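Local coordinates for protein integral membrane indolylacetylinositol arabinosyltransferase EmbC (Mycolicibacterium smegmatis, PDB 7BVE) that probably transfers arabinose units to build the arabinan of the mycobacterial cell wall, as an integral membrane glycosyltransferase, at residues A[908-913]-A[1032-1037]; A[864-869]-A[942-947]. All blocks are in the same frame, centred on the assembly; numbering follows the deposited sequence.

Contact 1 (A[908-913]-A[1032-1037]); sequences NLRAPL and DWYRDW
The side chain of Arg910 starts with CG between its backbone N and carbonyl carbon (chi1 62°), which sets CG beside the ring of Tyr1034. The extended chi2 carries CD on to the carbonyl of Trp1033, and a bend at chi3 then turns NE and the guanidinium. Tyr1034 has CG beside its own backbone N (chi1 -59°); the ring leaves the turn in this direction and brings CE1 and OH to the carbonyl of Arg910. Arg910 and Tyr1034 run antiparallel alongside one another, with the guanidinium and ring planes 64° apart. Arg910 CG lies 3.8 Å from Tyr1034 CE1. The carbonyl O of Arg910 sits at the edge of the tyrosine ring, near its plane. It accepts a weak hydrogen bond from the phenol, with Tyr1034 OH to Arg910 O at 3.4 Å. The same OH lies 3.5 Å from Pro912 CD. Arg910 CD packs against the Trp1033 carbonyl, with CD to Trp1033 O at 3.3 Å. The carbonyl O of Asn908, two residues back on the same strand, lies above one guanidinium face, 3.6 Å from the plane and displaced toward its rim. Pro912 CG touches Trp1033 CD1 at 3.9 Å, obliquely to the indole. The contact is mostly packing, with one weak polar link. Tyr1028 of strand 1020-1029 touches both Arg910 and Trp1033. Residues 1032-1035 form a type I beta turn in the loop joining antiparallel strands 1020-1029 and 1039-1045. The arrangement is a beta-hairpin connection from one sheet of the EmbC C-terminal domain packed against a strand of another.

Contact 2 (A[864-869]-A[942-947]); sequences VVSAAG and PPRIPE
Val864 N donates a nearly straight hydrogen bond to Arg944 O, at 2.7 Å with an N-H...O angle of 177°. The bond belongs to a single antiparallel bridge, in which Val864 and Arg944 are a hydrogen-bonded pair. The two side chains leave the bridge on one side and run alongside each other. Both start in the same manner, with Val864 CG1 and Arg944 CG each opposite the backbone N. Arg944 then bends at chi3 (64°), and NH1 comes to 3.4 Å from Val864 CG1, which meets the guanidinium at its edge. Ser866 OG is a looser neighbour, 3.6 Å from Arg944 NH1. NH2 of this arginine has a weak hydrogen bond to Ala742 O, and NH1 forms a long, weak ion pair with Glu739. The other methyl of Val864 serves the apolar side: CG2 touches Pro946 CG at 3.7 Å, with the two side chains crossing at about a right angle. Val865 CG1 lies 3.8 Å from Pro943 CA. Leu925 of strand 922-928 touches both Val865 and Pro943. Proline-rich residues 942-947 thus run as a loop beside strand 862-867, held by one bridge, by Arg944 lying along Val864, and by proline-valine packing. This is an irregular edge addition to an antiparallel beta sheet, here in the C-terminal domain, which is probably related to galactose-binding-like beta domains.

Contact 1 and contact 2 have centres 11 Å apart and share one antiparallel sheet. Strands 907-912 and 862-867 are neighbours in it, with a probable hydrogen bond from Leu909 N to Val865 O at 2.7 Å. Asn908 also joins them through its side chain. Its OD1 is 3.2 Å from Ser866 OG, a probable hydrogen bond, and 3.1 Å from Arg944 NH1, at best a weak one. Strand 862-867 thus lies between strand 907-912 and the loop 942-947. The segments of the two contacts alternate along the chain. None of their residues belongs to the ethambutol pocket, to which the same domain contributes Trp965 and Val1004.

Contact 1 (A[908-913]-A[1032-1037])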
loop_
_atom_site.group_PDB
_atom_site.type_symbol
_atom_site.label_atom_id
_atom_site.label_comp_id
_atom_site.label_asym_id
_atom_site.label_seq_id
_atom_site.Cartn_x
_atom_site.Cartn_y
_atom_site.Cartn_z
ATOM N N ASN A 908 0.608 35.762 4.561
ATOM C CA ASN A 908 0.191 36.992 3.906
ATOM C C ASN A 908 -1.198 36.803 3.325
ATOM O O ASN A 908 -1.435 35.858 2.569
ATOM C CB ASN A 908 1.164 37.387 2.800
ATOM C CG ASN A 908 2.458 37.957 3.331
ATOM O OD1 ASN A 908 2.461 38.848 4.169
ATOM N ND2 ASN A 908 3.570 37.428 2.854
ATOM N N LEU A 909 -2.113 37.691 3.691
ATOM C CA LEU A 909 -3.445 37.742 3.110
ATOM C C LEU A 909 -3.432 38.802 2.023
ATOM O O LEU A 909 -2.926 39.903 2.242
ATOM C CB LEU A 909 -4.492 38.092 4.164
ATOM C CG LEU A 909 -4.676 37.216 5.398
ATOM C CD1 LEU A 909 -5.710 37.851 6.292
ATOM C CD2 LEU A 909 -5.089 35.834 5.022
ATOM N N ARG A 910 -3.989 38.481 0.865
ATOM C CA ARG A 910 -3.809 39.308 -0.315
ATOM C C ARG A 910 -5.122 39.496 -1.066
ATOM O O ARG A 910 -6.008 38.639 -1.043
ATOM C CB ARG A 910 -2.758 38.685 -1.215
ATOM C CG ARG A 910 -3.149 37.331 -1.707
ATOM C CD ARG A 910 -2.095 36.737 -2.555
ATOM N NE ARG A 910 -0.938 36.328 -1.768
ATOM C CZ ARG A 910 -0.841 35.137 -1.197
ATOM N NH1 ARG A 910 -1.824 34.266 -1.321
ATOM N NH2 ARG A 910 0.236 34.828 -0.510
ATOM N N ALA A 911 -5.237 40.643 -1.729
ATOM C CA ALA A 911 -6.401 40.991 -2.491
ATOM C C ALA A 911 -5.924 41.990 -3.529
ATOM O O ALA A 911 -5.191 42.922 -3.169
ATOM C CB ALA A 911 -7.504 41.609 -1.638
ATOM N N PRO A 912 -6.291 41.827 -4.797
ATOM C CA PRO A 912 -5.863 42.786 -5.815
ATOM C C PRO A 912 -6.572 44.116 -5.660
ATOM O O PRO A 912 -7.663 44.204 -5.099
ATOM C CB PRO A 912 -6.261 42.108 -7.126
ATOM C CG PRO A 912 -6.391 40.681 -6.789
ATOM C CD PRO A 912 -6.910 40.639 -5.403
ATOM N N LEU A 913 -5.935 45.167 -6.171
ATOM C CA LEU A 913 -6.579 46.472 -6.170
ATOM C C LEU A 913 -7.562 46.633 -7.321
ATOM O O LEU A 913 -8.243 47.659 -7.395
ATOM C CB LEU A 913 -5.542 47.588 -6.230
ATOM C CG LEU A 913 -4.604 47.759 -5.046
ATOM C CD1 LEU A 913 -3.692 48.926 -5.310
ATOM C CD2 LEU A 913 -5.387 47.971 -3.788
ATOM N N ASP A 1032 -1.594 34.905 -10.985
ATOM C CA ASP A 1032 -2.417 33.831 -10.431
ATOM C C ASP A 1032 -2.082 33.906 -8.969
ATOM O O ASP A 1032 -1.556 33.003 -8.461
ATOM C CB ASP A 1032 -1.898 32.535 -11.016
ATOM C CG ASP A 1032 -2.504 31.342 -10.350
ATOM O OD1 ASP A 1032 -3.651 31.458 -9.953
ATOM O OD2 ASP A 1032 -1.820 30.321 -10.237
ATOM N N TRP A 1033 -2.500 34.986 -8.355
ATOM C CA TRP A 1033 -2.111 35.439 -7.022
ATOM C C TRP A 1033 -2.382 34.461 -5.884
ATOM O O TRP A 1033 -1.646 34.454 -4.898
ATOM C CB TRP A 1033 -2.821 36.743 -6.674
ATOM C CG TRP A 1033 -2.626 37.888 -7.594
ATOM C CD1 TRP A 1033 -3.564 38.449 -8.393
ATOM C CD2 TRP A 1033 -1.414 38.617 -7.835
ATOM N NE1 TRP A 1033 -3.032 39.499 -9.088
ATOM C CE2 TRP A 1033 -1.706 39.611 -8.768
ATOM C CE3 TRP A 1033 -0.116 38.527 -7.327
ATOM C CZ2 TRP A 1033 -0.751 40.505 -9.214
ATOM C CZ3 TRP A 1033 0.826 39.423 -7.763
ATOM C CH2 TRP A 1033 0.515 40.386 -8.705
ATOM N N TYR A 1034 -3.420 33.634 -6.004
ATOM C CA TYR A 1034 -3.806 32.717 -4.941
ATOM C C TYR A 1034 -3.266 31.313 -5.141
ATOM O O TYR A 1034 -3.908 30.352 -4.710
ATOM C CB TYR A 1034 -5.325 32.658 -4.814
ATOM C CG TYR A 1034 -5.957 33.988 -4.524
ATOM C CD1 TYR A 1034 -5.840 34.576 -3.280
ATOM C CD2 TYR A 1034 -6.694 34.646 -5.492
ATOM C CE1 TYR A 1034 -6.416 35.792 -3.020
ATOM C CE2 TYR A 1034 -7.277 35.859 -5.238
ATOM C CZ TYR A 1034 -7.137 36.426 -4.003
ATOM O OH TYR A 1034 -7.719 37.640 -3.754
ATOM N N ARG A 1035 -2.109 31.166 -5.774
ATOM C CA ARG A 1035 -1.516 29.859 -6.009
ATOM C C ARG A 1035 -0.211 29.729 -5.234
ATOM O O ARG A 1035 0.569 30.681 -5.147
ATOM C CB ARG A 1035 -1.275 29.627 -7.503
ATOM C CG ARG A 1035 -0.790 28.233 -7.824
ATOM C CD ARG A 1035 -0.670 27.976 -9.288
ATOM N NE ARG A 1035 -1.962 27.857 -9.948
ATOM C CZ ARG A 1035 -2.670 26.735 -9.987
ATOM N NH1 ARG A 1035 -3.832 26.710 -10.621
ATOM N NH2 ARG A 1035 -2.221 25.642 -9.391
ATOM N N ASP A 1036 0.005 28.548 -4.657
ATOM C CA ASP A 1036 1.230 28.200 -3.945
ATOM C C ASP A 1036 2.219 27.631 -4.955
ATOM O O ASP A 1036 2.176 26.449 -5.293
ATOM C CB ASP A 1036 0.926 27.193 -2.845
ATOM C CG ASP A 1036 2.057 27.042 -1.856
ATOM O OD1 ASP A 1036 3.077 27.750 -1.982
ATOM O OD2 ASP A 1036 1.927 26.203 -0.943
ATOM N N TRP A 1037 3.123 28.477 -5.439
ATOM C CA TRP A 1037 4.139 28.015 -6.373
ATOM C C TRP A 1037 5.333 27.384 -5.672
ATOM O O TRP A 1037 6.036 26.574 -6.281
ATOM C CB TRP A 1037 4.622 29.175 -7.241
ATOM C CG TRP A 1037 5.371 30.223 -6.488
ATOM C CD1 TRP A 1037 4.848 31.311 -5.878
ATOM C CD2 TRP A 1037 6.786 30.282 -6.271
ATOM N NE1 TRP A 1037 5.844 32.046 -5.289
ATOM C CE2 TRP A 1037 7.043 31.432 -5.516
ATOM C CE3 TRP A 1037 7.861 29.465 -6.642
ATOM C CZ2 TRP A 1037 8.327 31.789 -5.120
ATOM C CZ3 TRP A 1037 9.129 29.823 -6.253
ATOM C CH2 TRP A 1037 9.355 30.973 -5.501
#

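Contact 2 (A[864-869]-A[942-947])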
loop_
_atom_site.group_PDB
_atom_site.type_symbol
_atom_site.label_atom_id
_atom_site.label_comp_id
_atom_site.label_asym_id
_atom_site.label_seq_id
_atom_site.Cartn_x
_atom_site.Cartn_y
_atom_site.Cartn_z
ATOM N N VAL A 864 -1.794 43.920 0.918
ATOM C CA VAL A 864 -1.398 42.782 1.739
ATOM C C VAL A 864 -1.503 43.149 3.214
ATOM O O VAL A 864 -1.015 44.203 3.635
ATOM C CB VAL A 864 0.036 42.308 1.408
ATOM C CG1 VAL A 864 0.379 41.081 2.208
ATOM C CG2 VAL A 864 0.196 42.001 -0.050
ATOM N N VAL A 865 -2.154 42.285 3.997
ATOM C CA VAL A 865 -2.022 42.282 5.448
ATOM C C VAL A 865 -1.420 40.945 5.849
ATOM O O VAL A 865 -1.556 39.954 5.126
ATOM C CB VAL A 865 -3.361 42.522 6.181
ATOM C CG1 VAL A 865 -3.986 43.820 5.737
ATOM C CG2 VAL A 865 -4.322 41.379 5.983
ATOM N N SER A 866 -0.720 40.925 6.974
ATOM C CA SER A 866 -0.151 39.701 7.514
ATOM C C SER A 866 -1.016 39.213 8.666
ATOM O O SER A 866 -1.546 40.016 9.435
ATOM C CB SER A 866 1.275 39.928 7.997
ATOM O OG SER A 866 2.108 40.351 6.941
ATOM N N ALA A 867 -1.152 37.900 8.793
ATOM C CA ALA A 867 -2.071 37.369 9.783
ATOM C C ALA A 867 -1.613 35.999 10.247
ATOM O O ALA A 867 -1.044 35.226 9.477
ATOM C CB ALA A 867 -3.485 37.287 9.221
ATOM N N ALA A 868 -1.880 35.703 11.515
ATOM C CA ALA A 868 -1.599 34.410 12.114
ATOM C C ALA A 868 -2.888 33.791 12.638
ATOM O O ALA A 868 -3.955 34.407 12.631
ATOM C CB ALA A 868 -0.576 34.536 13.247
ATOM N N GLY A 869 -2.784 32.546 13.082
ATOM C CA GLY A 869 -3.908 31.892 13.713
ATOM C C GLY A 869 -4.853 31.209 12.754
ATOM O O GLY A 869 -4.882 31.536 11.568
ATOM N N PRO A 942 -1.015 46.112 10.378
ATOM C CA PRO A 942 -1.649 47.076 9.498
ATOM C C PRO A 942 -1.474 46.843 7.985
ATOM O O PRO A 942 -0.614 46.114 7.629
ATOM C CB PRO A 942 -1.057 48.387 9.993
ATOM C CG PRO A 942 0.268 48.006 10.536
ATOM C CD PRO A 942 0.101 46.628 11.112
ATOM N N PRO A 943 -2.348 47.390 7.110
ATOM C CA PRO A 943 -2.293 47.227 5.661
ATOM C C PRO A 943 -1.030 47.757 4.993
ATOM O O PRO A 943 -0.524 48.747 5.391
ATOM C CB PRO A 943 -3.330 48.201 5.146
ATOM C CG PRO A 943 -4.320 48.185 6.216
ATOM C CD PRO A 943 -3.478 48.208 7.467
ATOM N N ARG A 944 -0.764 47.213 3.826
ATOM C CA ARG A 944 0.488 47.395 3.123
ATOM C C ARG A 944 0.254 47.199 1.636
ATOM O O ARG A 944 -0.433 46.258 1.233
ATOM C CB ARG A 944 1.510 46.390 3.660
ATOM C CG ARG A 944 2.886 46.467 3.090
ATOM C CD ARG A 944 3.741 45.424 3.759
ATOM N NE ARG A 944 3.271 44.077 3.474
ATOM C CZ ARG A 944 3.707 42.994 4.100
ATOM N NH1 ARG A 944 3.243 41.797 3.796
ATOM N NH2 ARG A 944 4.615 43.111 5.044
ATOM N N ILE A 945 0.799 48.101 0.826
ATOM C CA ILE A 945 0.883 47.871 -0.615
ATOM C C ILE A 945 2.344 47.610 -0.955
ATOM O O ILE A 945 3.165 48.540 -0.945
ATOM C CB ILE A 945 0.319 49.041 -1.430
ATOM C CG1 ILE A 945 -1.188 49.133 -1.227
ATOM C CG2 ILE A 945 0.573 48.829 -2.897
ATOM C CD1 ILE A 945 -1.804 50.337 -1.856
ATOM N N PRO A 946 2.715 46.366 -1.227
ATOM C CA PRO A 946 4.124 46.033 -1.415
ATOM C C PRO A 946 4.684 46.544 -2.730
ATOM O O PRO A 946 3.969 46.687 -3.722
ATOM C CB PRO A 946 4.117 44.507 -1.381
ATOM C CG PRO A 946 2.757 44.125 -1.734
ATOM C CD PRO A 946 1.879 45.162 -1.161
ATOM N N GLU A 947 5.984 46.828 -2.720
ATOM C CA GLU A 947 6.727 47.250 -3.902
ATOM C C GLU A 947 7.536 46.058 -4.386
ATOM O O GLU A 947 8.497 45.648 -3.729
ATOM C CB GLU A 947 7.626 48.435 -3.581
ATOM C CG GLU A 947 6.863 49.679 -3.216
ATOM C CD GLU A 947 7.770 50.814 -2.831
ATOM O OE1 GLU A 947 8.991 50.585 -2.734
ATOM O OE2 GLU A 947 7.263 51.934 -2.619
#